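Local atomic coordinates of prephenate dehydrogenase (Corynebacterium glutamicum ATCC 13032, PDB entry 3KTD), a protein that probably catalyses the NAD(P)+-dependent oxidative decarboxylation of prephenate, a step of tyrosine biosynthesis, using a Rossmann-type nucleotide-binding domain. Residues W147-D152 against K169-M174; T163-W168 against P322-Q327; T105-A110 against H118-S123; G21-D26 against L176-E181. All coordinates share one frame; numbering follows the deposited sequence.

Contact 1. Residues W147-D152 against K169-M174; sequences WVVTFD and KDVVQM
The benzo part of the Trp147 indole receives the end of Met174, a selenomethionine, whose methyl CE approaches obliquely and lies 3.5 Å from Trp147 CZ2. The chain of Met174 runs out extended through its first two torsions and then bends at the selenium (chi3 65°), which turns CE toward the indole. On the pyrrole side, Trp147 NE1 makes a weak hydrogen bond to Ser123 OG. The ring of Phe142 also meets the indole, with the planes at about 50°. Two residues on, Val149 directs its side chain at the same helix. Its CG2 lies 3.8 Å from Val171 CG1, the two side chains pointing in opposite senses, while its other methyl, CG1, meets Val172 CG2 at 3.9 Å. Val149 thus fits against two successive helix residues, and no hydrogen bond joins the segments. Strand 147-149 and helix 169-174 run almost exactly antiparallel (173°), their axes 9.5 Å apart, as expected for the first two elements of a beta-alpha-beta unit in a Rossmann-type domain. Val182 on strand 181-184, the third element, touches both Val149 and Val172, and Val121 of the neighbouring strand 120-125 packs on Val149 and Val171, so the helix lies over three neighbouring strands.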
loop_
_atom_site.group_PDB
_atom_site.type_symbol
_atom_site.label_atom_id
_atom_site.label_comp_id
_atom_site.label_asym_id
_atom_site.label_seq_id
_atom_site.Cartn_x
_atom_site.Cartn_y
_atom_site.Cartn_z
ATOM N N TRP A 147 11.544 16.269 7.103
ATOM C CA TRP A 147 10.917 17.579 7.250
ATOM C C TRP A 147 11.546 18.455 6.176
ATOM O O TRP A 147 12.704 18.845 6.292
ATOM C CB TRP A 147 11.182 18.143 8.655
ATOM C CG TRP A 147 10.386 19.371 9.038
ATOM C CD1 TRP A 147 10.295 20.533 8.341
ATOM C CD2 TRP A 147 9.631 19.572 10.248
ATOM N NE1 TRP A 147 9.502 21.429 9.017
ATOM C CE2 TRP A 147 9.090 20.869 10.193
ATOM C CE3 TRP A 147 9.350 18.776 11.363
ATOM C CZ2 TRP A 147 8.277 21.392 11.202
ATOM C CZ3 TRP A 147 8.543 19.303 12.376
ATOM C CH2 TRP A 147 8.017 20.591 12.282
ATOM N N VAL A 148 10.802 18.738 5.115
ATOM C CA VAL A 148 11.311 19.609 4.070
ATOM C C VAL A 148 11.328 21.066 4.559
ATOM O O VAL A 148 10.380 21.524 5.196
ATOM C CB VAL A 148 10.477 19.518 2.779
ATOM C CG1 VAL A 148 10.980 20.536 1.737
ATOM C CG2 VAL A 148 10.507 18.094 2.227
ATOM N N VAL A 149 12.425 21.763 4.284
ATOM C CA VAL A 149 12.528 23.197 4.541
ATOM C C VAL A 149 12.937 23.871 3.238
ATOM O O VAL A 149 13.935 23.497 2.632
ATOM C CB VAL A 149 13.551 23.521 5.634
ATOM C CG1 VAL A 149 13.775 25.022 5.716
ATOM C CG2 VAL A 149 13.077 22.971 6.958
ATOM N N THR A 150 12.168 24.867 2.813
ATOM C CA THR A 150 12.429 25.545 1.551
ATOM C C THR A 150 13.497 26.631 1.654
ATOM O O THR A 150 13.921 27.010 2.745
ATOM C CB THR A 150 11.151 26.159 0.994
ATOM O OG1 THR A 150 10.631 27.100 1.944
ATOM C CG2 THR A 150 10.124 25.064 0.715
ATOM N N PHE A 151 13.928 27.100 0.487
ATOM C CA PHE A 151 14.963 28.125 0.369
ATOM C C PHE A 151 14.889 28.874 -0.973
ATOM O O PHE A 151 15.909 29.287 -1.512
ATOM C CB PHE A 151 16.358 27.490 0.546
ATOM C CG PHE A 151 16.707 26.450 -0.501
ATOM C CD1 PHE A 151 16.321 25.125 -0.346
ATOM C CD2 PHE A 151 17.444 26.793 -1.625
ATOM C CE1 PHE A 151 16.649 24.171 -1.305
ATOM C CE2 PHE A 151 17.773 25.844 -2.590
ATOM C CZ PHE A 151 17.375 24.534 -2.431
ATOM N N ASP A 152 13.687 29.080 -1.499
ATOM C CA ASP A 152 13.543 29.710 -2.818
ATOM C C ASP A 152 14.094 31.138 -2.850
ATOM O O ASP A 152 14.663 31.560 -3.860
ATOM C CB ASP A 152 12.079 29.733 -3.275
ATOM C CG ASP A 152 11.457 28.353 -3.323
ATOM O OD1 ASP A 152 11.138 27.808 -2.242
ATOM O OD2 ASP A 152 11.264 27.831 -4.443
ATOM N N LYS A 169 17.431 29.532 9.529
ATOM C CA LYS A 169 18.192 28.733 10.485
ATOM C C LYS A 169 17.304 28.204 11.606
ATOM O O LYS A 169 17.262 26.992 11.834
ATOM C CB LYS A 169 19.377 29.517 11.049
ATOM C CG LYS A 169 20.520 29.640 10.044
ATOM C CD LYS A 169 21.827 30.202 10.637
ATOM C CE LYS A 169 21.874 31.724 10.692
ATOM N NZ LYS A 169 23.277 32.167 10.877
ATOM N N ASP A 170 16.571 29.087 12.276
ATOM C CA ASP A 170 15.680 28.650 13.355
ATOM C C ASP A 170 14.676 27.559 12.906
ATOM O O ASP A 170 14.393 26.633 13.657
ATOM C CB ASP A 170 14.940 29.842 13.973
ATOM C CG ASP A 170 15.805 30.645 14.953
ATOM O OD1 ASP A 170 16.825 30.133 15.471
ATOM O OD2 ASP A 170 15.444 31.802 15.231
ATOM N N VAL A 171 14.161 27.652 11.686
ATOM C CA VAL A 171 13.218 26.654 11.196
ATOM C C VAL A 171 13.907 25.300 11.089
ATOM O O VAL A 171 13.336 24.268 11.442
ATOM C CB VAL A 171 12.620 27.044 9.820
ATOM C CG1 VAL A 171 11.939 25.850 9.164
ATOM C CG2 VAL A 171 11.649 28.214 9.970
ATOM N N VAL A 172 15.147 25.311 10.615
ATOM C CA VAL A 172 15.912 24.086 10.472
ATOM C C VAL A 172 16.301 23.544 11.852
ATOM O O VAL A 172 16.210 22.336 12.112
ATOM C CB VAL A 172 17.152 24.324 9.615
ATOM C CG1 VAL A 172 17.985 23.069 9.527
ATOM C CG2 VAL A 172 16.736 24.771 8.238
ATOM N N GLN A 173 16.720 24.440 12.740
ATOM C CA GLN A 173 17.056 24.052 14.101
ATOM C C GLN A 173 15.858 23.461 14.812
ATOM O O GLN A 173 16.006 22.524 15.588
ATOM C CB GLN A 173 17.599 25.252 14.894
ATOM C CG GLN A 173 19.008 25.626 14.509
ATOM C CD GLN A 173 19.948 24.465 14.674
ATOM O OE1 GLN A 173 20.477 23.933 13.697
ATOM N NE2 GLN A 173 20.111 24.017 15.908
HETATM N N MSE A 174 14.679 24.020 14.539
HETATM C CA MSE A 174 13.422 23.534 15.102
HETATM C C MSE A 174 13.138 22.101 14.614
HETATM O O MSE A 174 12.939 21.188 15.427
HETATM C CB MSE A 174 12.268 24.470 14.715
HETATM C CG MSE A 174 10.964 24.201 15.447
HETATM SE SE MSE A 174 9.419 25.128 14.707
HETATM C CE MSE A 174 9.319 24.269 12.968
#

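Contact 2. Residues T163-W168 against P322-Q327; sequences TWISIW and PNWEKQ
Trp324 reaches from the start of helix 324-334 to Ile165 and Trp168 on helix 162-177, and its indole makes all the closer contacts between the two segments. From CA its CB points at the opposing helix. CG then takes the position between the backbone N and the carbonyl carbon, and with chi1 71° and chi2 -87° the six-membered part of the indole faces the opposing helix. Within its own segment, one face of the ring carries the carboxylate carbon of Glu325, with CD 3.4 Å above the plane and displaced toward the rim. Farther along, Trp324 CZ2 meets the branch methyl of Ile165, CG2, at 4.3 Å, a loose apolar touch. Next to it, Trp324 CH2 lies over one face of the Trp168 ring, 4.2 Å above the plane and toward the rim. Finally Trp324 CZ3 comes to 4.0 Å from Trp168 CH2. The two indoles approach from opposite directions with their planes at 54°, and the centroids of their six-membered rings are 5.5 Å apart. Behind this pair, Trp168 CB rests on a face of the Trp164 ring, whose NE1 is hydrogen-bonded to Tyr120 O of the main sheet, while Leu317 also touches Trp168. Aromatic side chains therefore run from the Rossmann-type sheet outward to the C-terminal part of the chain. There helix 324-334 connects the paired parallel strands 314-317 and 337-340, a small beta-alpha-beta unit that packs through Trp324 against helix 162-177 of the Rossmann-type domain.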
loop_
_atom_site.group_PDB
_atom_site.type_symbol
_atom_site.label_atom_id
_atom_site.label_comp_id
_atom_site.label_asym_id
_atom_site.label_seq_id
_atom_site.Cartn_x
_atom_site.Cartn_y
_atom_site.Cartn_z
ATOM N N THR A 163 18.507 38.819 7.904
ATOM C CA THR A 163 17.382 38.518 8.785
ATOM C C THR A 163 16.625 37.279 8.276
ATOM O O THR A 163 16.187 36.454 9.076
ATOM C CB THR A 163 16.425 39.718 8.938
ATOM O OG1 THR A 163 15.923 40.091 7.651
ATOM C CG2 THR A 163 17.144 40.917 9.567
ATOM N N TRP A 164 16.498 37.138 6.954
ATOM C CA TRP A 164 15.853 35.954 6.382
ATOM C C TRP A 164 16.688 34.712 6.644
ATOM O O TRP A 164 16.150 33.668 6.986
ATOM C CB TRP A 164 15.585 36.077 4.876
ATOM C CG TRP A 164 14.779 34.905 4.373
ATOM C CD1 TRP A 164 13.422 34.802 4.344
ATOM C CD2 TRP A 164 15.283 33.657 3.876
ATOM N NE1 TRP A 164 13.045 33.574 3.847
ATOM C CE2 TRP A 164 14.169 32.851 3.555
ATOM C CE3 TRP A 164 16.567 33.141 3.678
ATOM C CZ2 TRP A 164 14.297 31.560 3.045
ATOM C CZ3 TRP A 164 16.697 31.856 3.168
ATOM C CH2 TRP A 164 15.566 31.078 2.860
ATOM N N ILE A 165 18.000 34.817 6.479
ATOM C CA ILE A 165 18.883 33.688 6.758
ATOM C C ILE A 165 18.686 33.245 8.214
ATOM O O ILE A 165 18.682 32.055 8.509
ATOM C CB ILE A 165 20.374 34.020 6.453
ATOM C CG1 ILE A 165 20.573 34.265 4.947
ATOM C CG2 ILE A 165 21.286 32.881 6.905
ATOM C CD1 ILE A 165 21.993 34.661 4.530
ATOM N N SER A 166 18.487 34.212 9.109
ATOM C CA SER A 166 18.276 33.934 10.530
ATOM C C SER A 166 16.971 33.177 10.813
ATOM O O SER A 166 16.927 32.327 11.701
ATOM C CB SER A 166 18.302 35.248 11.317
ATOM O OG SER A 166 17.842 35.066 12.635
ATOM N N ILE A 167 15.908 33.512 10.084
ATOM C CA ILE A 167 14.626 32.813 10.220
ATOM C C ILE A 167 14.774 31.386 9.692
ATOM O O ILE A 167 14.336 30.420 10.320
ATOM C CB ILE A 167 13.507 33.511 9.439
ATOM C CG1 ILE A 167 13.172 34.863 10.072
ATOM C CG2 ILE A 167 12.254 32.646 9.414
ATOM C CD1 ILE A 167 12.299 35.743 9.189
ATOM N N TRP A 168 15.417 31.266 8.539
ATOM C CA TRP A 168 15.645 29.964 7.928
ATOM C C TRP A 168 16.380 29.030 8.882
ATOM O O TRP A 168 15.989 27.873 9.032
ATOM C CB TRP A 168 16.434 30.125 6.633
ATOM C CG TRP A 168 16.707 28.850 5.940
ATOM C CD1 TRP A 168 15.928 28.246 5.006
ATOM C CD2 TRP A 168 17.857 28.023 6.105
ATOM N NE1 TRP A 168 16.520 27.084 4.581
ATOM C CE2 TRP A 168 17.706 26.924 5.242
ATOM C CE3 TRP A 168 19.003 28.102 6.905
ATOM C CZ2 TRP A 168 18.650 25.912 5.154
ATOM C CZ3 TRP A 168 19.951 27.090 6.815
ATOM C CH2 TRP A 168 19.765 26.011 5.945
ATOM N N PRO A 322 31.300 31.319 2.154
ATOM C CA PRO A 322 31.036 31.493 0.738
ATOM C C PRO A 322 30.431 30.268 0.057
ATOM O O PRO A 322 30.780 29.130 0.378
ATOM C CB PRO A 322 32.426 31.775 0.173
ATOM C CG PRO A 322 33.097 32.548 1.257
ATOM C CD PRO A 322 32.540 32.017 2.557
ATOM N N ASN A 323 29.495 30.526 -0.852
ATOM C CA ASN A 323 28.903 29.499 -1.708
ATOM C C ASN A 323 28.197 28.358 -0.968
ATOM O O ASN A 323 27.986 27.281 -1.545
ATOM C CB ASN A 323 29.976 28.929 -2.650
ATOM C CG ASN A 323 30.859 30.015 -3.273
ATOM O OD1 ASN A 323 30.534 31.203 -3.232
ATOM N ND2 ASN A 323 31.988 29.603 -3.841
ATOM N N TRP A 324 27.815 28.584 0.290
ATOM C CA TRP A 324 27.114 27.551 1.053
ATOM C C TRP A 324 25.750 27.276 0.421
ATOM O O TRP A 324 25.291 26.138 0.401
ATOM C CB TRP A 324 26.972 27.936 2.532
ATOM C CG TRP A 324 25.989 29.048 2.818
ATOM C CD1 TRP A 324 26.235 30.393 2.800
ATOM C CD2 TRP A 324 24.611 28.902 3.186
ATOM N NE1 TRP A 324 25.099 31.088 3.124
ATOM C CE2 TRP A 324 24.087 30.201 3.366
ATOM C CE3 TRP A 324 23.768 27.799 3.379
ATOM C CZ2 TRP A 324 22.758 30.430 3.722
ATOM C CZ3 TRP A 324 22.438 28.028 3.740
ATOM C CH2 TRP A 324 21.948 29.334 3.903
ATOM N N GLU A 325 25.127 28.323 -0.123
ATOM C CA GLU A 325 23.828 28.218 -0.778
ATOM C C GLU A 325 23.805 27.117 -1.810
ATOM O O GLU A 325 22.830 26.383 -1.885
ATOM C CB GLU A 325 23.429 29.520 -1.482
ATOM C CG GLU A 325 23.099 30.699 -0.565
ATOM C CD GLU A 325 24.314 31.517 -0.141
ATOM O OE1 GLU A 325 25.424 31.330 -0.713
ATOM O OE2 GLU A 325 24.134 32.364 0.766
ATOM N N LYS A 326 24.862 26.999 -2.610
ATOM C CA LYS A 326 24.893 25.985 -3.668
ATOM C C LYS A 326 24.770 24.568 -3.096
ATOM O O LYS A 326 24.286 23.663 -3.779
ATOM C CB LYS A 326 26.133 26.128 -4.560
ATOM C CG LYS A 326 26.043 27.273 -5.573
ATOM N N GLN A 327 25.180 24.382 -1.841
ATOM C CA GLN A 327 25.021 23.086 -1.177
ATOM C C GLN A 327 23.548 22.728 -0.940
ATOM O O GLN A 327 23.207 21.552 -0.841
ATOM C CB GLN A 327 25.824 23.025 0.138
ATOM C CG GLN A 327 27.337 22.966 -0.064
ATOM C CD GLN A 327 27.761 21.734 -0.865
ATOM O OE1 GLN A 327 27.341 20.613 -0.574
ATOM N NE2 GLN A 327 28.584 21.945 -1.887
#

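Contact 3. Residues T105-A110 against H118-S123; sequences TAVYDA and HRYVGS
Tyr120 OH, hydrogen-bonded to Asp99 OD1, lies against the side chain of Val107 on helix 105-113. Helix and tyrosine belong to one beta-alpha-beta unit of the Rossmann-type domain, in which strand 97-99 leads through this helix into strand 120-125. The bond to Asp99 ties the start of the third element back to the first, and Phe97 of the same first strand meets the Tyr120 ring. Val107 crosses the tyrosine at about a right angle, bringing its CG1 to 3.8 Å from Tyr120 CZ. Tyr108, the next residue of the helix, comes to the tyrosine from another direction: its CD1 sits at the ring edge, near the plane, 3.8 Å from Tyr120 CE2. Tyr120 reaches the helix because its CG is anti to the backbone N (chi1 171°), which carries the ring out from the strand. The hydroxyl of Tyr108 is not spent on this contact; it bonds to Asp156 OD2. Across the segments themselves the attraction is wholly nonpolar. Just ahead of Tyr120, Arg119 curls back to the preceding residue, donating from NH1 to His118 O from above the carbonyl plane, and NH2 has Asn94 OD1 as a further partner. Over one face of the Tyr120 ring, offset toward its rim, lies the backbone nitrogen of Gly122, 3.5 Å above the plane.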
loop_
_atom_site.group_PDB
_atom_site.type_symbol
_atom_site.label_atom_id
_atom_site.label_comp_id
_atom_site.label_asym_id
_atom_site.label_seq_id
_atom_site.Cartn_x
_atom_site.Cartn_y
_atom_site.Cartn_z
ATOM N N THR A 105 4.012 25.381 -3.583
ATOM C CA THR A 105 3.899 26.473 -4.543
ATOM C C THR A 105 2.687 27.344 -4.232
ATOM O O THR A 105 2.777 28.576 -4.269
ATOM C CB THR A 105 3.801 25.981 -5.997
ATOM O OG1 THR A 105 5.008 25.299 -6.353
ATOM C CG2 THR A 105 3.590 27.151 -6.964
ATOM N N ALA A 106 1.559 26.712 -3.914
ATOM C CA ALA A 106 0.333 27.459 -3.643
ATOM C C ALA A 106 0.507 28.421 -2.459
ATOM O O ALA A 106 -0.039 29.536 -2.470
ATOM C CB ALA A 106 -0.827 26.507 -3.407
ATOM N N VAL A 107 1.277 27.998 -1.459
ATOM C CA VAL A 107 1.511 28.812 -0.264
ATOM C C VAL A 107 2.472 29.949 -0.566
ATOM O O VAL A 107 2.190 31.104 -0.249
ATOM C CB VAL A 107 2.066 27.966 0.900
ATOM C CG1 VAL A 107 2.396 28.831 2.092
ATOM C CG2 VAL A 107 1.058 26.932 1.280
ATOM N N TYR A 108 3.603 29.625 -1.180
ATOM C CA TYR A 108 4.603 30.636 -1.498
ATOM C C TYR A 108 3.969 31.765 -2.332
ATOM O O TYR A 108 4.171 32.949 -2.037
ATOM C CB TYR A 108 5.799 29.987 -2.200
ATOM C CG TYR A 108 7.036 30.850 -2.342
ATOM C CD1 TYR A 108 7.447 31.707 -1.315
ATOM C CD2 TYR A 108 7.830 30.765 -3.485
ATOM C CE1 TYR A 108 8.591 32.489 -1.446
ATOM C CE2 TYR A 108 8.979 31.537 -3.625
ATOM C CZ TYR A 108 9.358 32.397 -2.600
ATOM O OH TYR A 108 10.497 33.166 -2.728
ATOM N N ASP A 109 3.177 31.390 -3.338
ATOM C CA ASP A 109 2.418 32.345 -4.141
ATOM C C ASP A 109 1.555 33.251 -3.262
ATOM O O ASP A 109 1.553 34.477 -3.425
ATOM C CB ASP A 109 1.496 31.611 -5.125
ATOM C CG ASP A 109 2.231 31.031 -6.310
ATOM O OD1 ASP A 109 3.410 31.359 -6.541
ATOM O OD2 ASP A 109 1.607 30.242 -7.034
ATOM N N ALA A 110 0.818 32.645 -2.340
ATOM C CA ALA A 110 -0.057 33.400 -1.457
ATOM C C ALA A 110 0.763 34.369 -0.612
ATOM O O ALA A 110 0.323 35.485 -0.347
ATOM C CB ALA A 110 -0.863 32.461 -0.571
ATOM N N HIS A 118 9.886 38.131 2.551
ATOM C CA HIS A 118 11.084 38.464 3.320
ATOM C C HIS A 118 11.048 37.889 4.748
ATOM O O HIS A 118 12.049 37.942 5.447
ATOM C CB HIS A 118 11.324 39.987 3.328
ATOM C CG HIS A 118 11.726 40.541 1.990
ATOM N ND1 HIS A 118 10.823 41.103 1.111
ATOM C CD2 HIS A 118 12.931 40.596 1.371
ATOM C CE1 HIS A 118 11.454 41.489 0.016
ATOM N NE2 HIS A 118 12.733 41.189 0.146
ATOM N N ARG A 119 9.920 37.316 5.171
ATOM C CA ARG A 119 9.799 36.738 6.524
ATOM C C ARG A 119 9.354 35.263 6.569
ATOM O O ARG A 119 9.118 34.723 7.646
ATOM C CB ARG A 119 8.803 37.572 7.332
ATOM C CG ARG A 119 9.253 38.993 7.606
ATOM C CD ARG A 119 10.357 39.025 8.649
ATOM N NE ARG A 119 10.923 40.367 8.802
ATOM C CZ ARG A 119 12.016 40.815 8.184
ATOM N NH1 ARG A 119 12.723 40.037 7.367
ATOM N NH2 ARG A 119 12.418 42.056 8.399
ATOM N N TYR A 120 9.285 34.610 5.411
ATOM C CA TYR A 120 8.710 33.273 5.285
ATOM C C TYR A 120 9.712 32.184 4.947
ATOM O O TYR A 120 10.582 32.365 4.097
ATOM C CB TYR A 120 7.650 33.298 4.180
ATOM C CG TYR A 120 7.092 31.946 3.767
ATOM C CD1 TYR A 120 6.364 31.163 4.659
ATOM C CD2 TYR A 120 7.247 31.481 2.470
ATOM C CE1 TYR A 120 5.834 29.943 4.272
ATOM C CE2 TYR A 120 6.719 30.265 2.071
ATOM C CZ TYR A 120 6.016 29.503 2.975
ATOM O OH TYR A 120 5.509 28.297 2.577
ATOM N N VAL A 121 9.584 31.049 5.620
ATOM C CA VAL A 121 10.320 29.861 5.236
ATOM C C VAL A 121 9.350 28.687 5.153
ATOM O O VAL A 121 8.808 28.239 6.157
ATOM C CB VAL A 121 11.454 29.540 6.189
ATOM C CG1 VAL A 121 12.220 28.304 5.667
ATOM C CG2 VAL A 121 12.375 30.764 6.337
ATOM N N GLY A 122 9.122 28.204 3.939
ATOM C CA GLY A 122 8.239 27.076 3.740
ATOM C C GLY A 122 8.767 25.827 4.418
ATOM O O GLY A 122 9.975 25.596 4.485
ATOM N N SER A 123 7.863 25.031 4.963
ATOM C CA SER A 123 8.264 23.735 5.438
ATOM C C SER A 123 7.142 22.726 5.291
ATOM O O SER A 123 5.978 23.079 5.198
ATOM C CB SER A 123 8.736 23.819 6.876
ATOM O OG SER A 123 7.688 23.507 7.766
#

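Contact 4. Residues G21-D26 against L176-E181; sequences GSLLRD and LAVGAE
Val178 points from the end of helix 162-177 straight at helix 18-29, and the CB of Asp26 points back at it. Their alpha carbons are 5.9 Å apart, so there is little more than the two beta-carbon groups between the backbones. Val178 CG1, held anti to its own carbonyl carbon (chi1 -57°), touches Asp26 CB at 3.6 Å. It is the methylene of the aspartate that meets the valine. The carboxylate of Asp26 swings to the backbone-N side of its residue and has OD1 bonded to Gly140 N. One helical turn earlier, Leu23 leaves its helix at an angle to the contact, but its end bends nearer and CD1 approaches Val178 CG1 at 4.3 Å. The same leucine methyl and the other valine methyl, CG2, both reach Trp147 of strand 146-149, so the three side chains meet at one place.

The position of Val178 follows from how its helix ends. Gly179 has a positive phi of 67° and serves as the C-prime residue of a Schellman motif, with Gly179 N bonded to Leu176 O and Ala180 N to Ala175 O. A glycine-rich sequence resembling the dinucleotide-binding GxGxxG pattern runs into the first turn of helix 18-29, and Leu23 touches its residues. No hydrogen bond or ion pair spans the two segments, and apolar packing with the exclusion of water probably accounts for the contact. The buried carboxylate of Asp26 has Gly140 N as a partner, which probably offsets part of the cost of burying its charge, while its methylene does the packing.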
loop_
_atom_site.group_PDB
_atom_site.type_symbol
_atom_site.label_atom_id
_atom_site.label_comp_id
_atom_site.label_asym_id
_atom_site.label_seq_id
_atom_site.Cartn_x
_atom_site.Cartn_y
_atom_site.Cartn_z
ATOM N N GLY A 21 0.169 20.256 17.454
ATOM C CA GLY A 21 0.150 19.750 18.818
ATOM C C GLY A 21 1.364 18.897 19.110
ATOM O O GLY A 21 2.036 19.090 20.135
ATOM N N SER A 22 1.627 17.955 18.207
ATOM C CA SER A 22 2.808 17.092 18.282
ATOM C C SER A 22 4.110 17.887 18.332
ATOM O O SER A 22 5.073 17.468 18.965
ATOM C CB SER A 22 2.870 16.171 17.062
ATOM O OG SER A 22 1.854 15.202 17.122
ATOM N N LEU A 23 4.136 19.010 17.623
ATOM C CA LEU A 23 5.291 19.886 17.611
ATOM C C LEU A 23 5.422 20.563 18.974
ATOM O O LEU A 23 6.507 20.623 19.523
ATOM C CB LEU A 23 5.156 20.921 16.491
ATOM C CG LEU A 23 6.297 21.922 16.308
ATOM C CD1 LEU A 23 7.562 21.233 15.820
ATOM C CD2 LEU A 23 5.873 23.016 15.343
ATOM N N LEU A 24 4.311 21.044 19.524
ATOM C CA LEU A 24 4.318 21.701 20.825
ATOM C C LEU A 24 4.826 20.736 21.879
ATOM O O LEU A 24 5.655 21.104 22.724
ATOM C CB LEU A 24 2.913 22.179 21.206
ATOM C CG LEU A 24 2.715 22.810 22.595
ATOM C CD1 LEU A 24 3.235 24.215 22.635
ATOM C CD2 LEU A 24 1.251 22.803 22.985
ATOM N N ARG A 25 4.333 19.502 21.824
ATOM C CA ARG A 25 4.709 18.489 22.806
ATOM C C ARG A 25 6.194 18.139 22.723
ATOM O O ARG A 25 6.864 18.055 23.759
ATOM C CB ARG A 25 3.879 17.214 22.638
ATOM C CG ARG A 25 2.423 17.296 23.076
ATOM C CD ARG A 25 1.735 15.953 22.781
ATOM N NE ARG A 25 0.351 15.867 23.247
ATOM C CZ ARG A 25 -0.020 15.672 24.512
ATOM N NH1 ARG A 25 0.885 15.569 25.479
ATOM N NH2 ARG A 25 -1.311 15.603 24.816
ATOM N N ASP A 26 6.701 17.927 21.505
ATOM C CA ASP A 26 8.109 17.554 21.325
ATOM C C ASP A 26 9.054 18.703 21.707
ATOM O O ASP A 26 10.118 18.467 22.281
ATOM C CB ASP A 26 8.392 17.084 19.888
ATOM C CG ASP A 26 7.913 15.658 19.616
ATOM O OD1 ASP A 26 7.739 14.871 20.583
ATOM O OD2 ASP A 26 7.730 15.311 18.420
ATOM N N LEU A 176 15.151 19.982 13.405
ATOM C CA LEU A 176 16.184 19.079 13.917
ATOM C C LEU A 176 15.992 18.827 15.424
ATOM O O LEU A 176 16.231 17.716 15.900
ATOM C CB LEU A 176 17.590 19.616 13.629
ATOM C CG LEU A 176 18.062 19.728 12.172
ATOM C CD1 LEU A 176 19.387 20.510 12.141
ATOM C CD2 LEU A 176 18.213 18.373 11.491
ATOM N N ALA A 177 15.538 19.847 16.159
ATOM C CA ALA A 177 15.272 19.726 17.600
ATOM C C ALA A 177 14.258 18.620 17.961
ATOM O O ALA A 177 14.284 18.111 19.094
ATOM C CB ALA A 177 14.805 21.063 18.167
ATOM N N VAL A 178 13.376 18.256 17.017
ATOM C CA VAL A 178 12.371 17.195 17.233
ATOM C C VAL A 178 12.674 15.896 16.434
ATOM O O VAL A 178 11.762 15.186 15.970
ATOM C CB VAL A 178 10.931 17.721 16.922
ATOM C CG1 VAL A 178 10.616 18.938 17.772
ATOM C CG2 VAL A 178 10.763 18.054 15.435
ATOM N N GLY A 179 13.964 15.608 16.272
ATOM C CA GLY A 179 14.436 14.390 15.609
ATOM C C GLY A 179 14.176 14.230 14.121
ATOM O O GLY A 179 14.278 13.124 13.597
ATOM N N ALA A 180 13.850 15.307 13.416
ATOM C CA ALA A 180 13.574 15.183 11.986
ATOM C C ALA A 180 14.843 15.201 11.157
ATOM O O ALA A 180 15.916 15.555 11.632
ATOM C CB ALA A 180 12.636 16.276 11.516
ATOM N N GLU A 181 14.700 14.780 9.912
ATOM C CA GLU A 181 15.771 14.841 8.946
ATOM C C GLU A 181 15.375 15.964 7.999
ATOM O O GLU A 181 14.388 15.844 7.274
ATOM C CB GLU A 181 15.906 13.507 8.215
ATOM C CG GLU A 181 16.179 12.312 9.146
ATOM C CD GLU A 181 16.505 11.013 8.393
ATOM O OE1 GLU A 181 16.350 10.959 7.147
ATOM O OE2 GLU A 181 16.921 10.040 9.059
#

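Overall arrangement
Contact 1 lies in the middle of the group, its centre about 10 Å from that of contact 2, 12 Å from contact 3 and 13 Å from contact 4, and it touches all three. Contacts 2 and 4 stand about 22 Å apart near the two ends of helix 162-177, which contacts 1, 2 and 4 share. Contact 3 joins through the sheet, where strands 120-125 and 146-149 are neighbours. Along the chain contact 3 comes first to completion, then contact 1, both between the segments of contact 4. Contact 2 brings in the C-terminal region last. One helix thus binds the Rossmann-type core, its probable nucleotide-binding side and the C-terminal unit together.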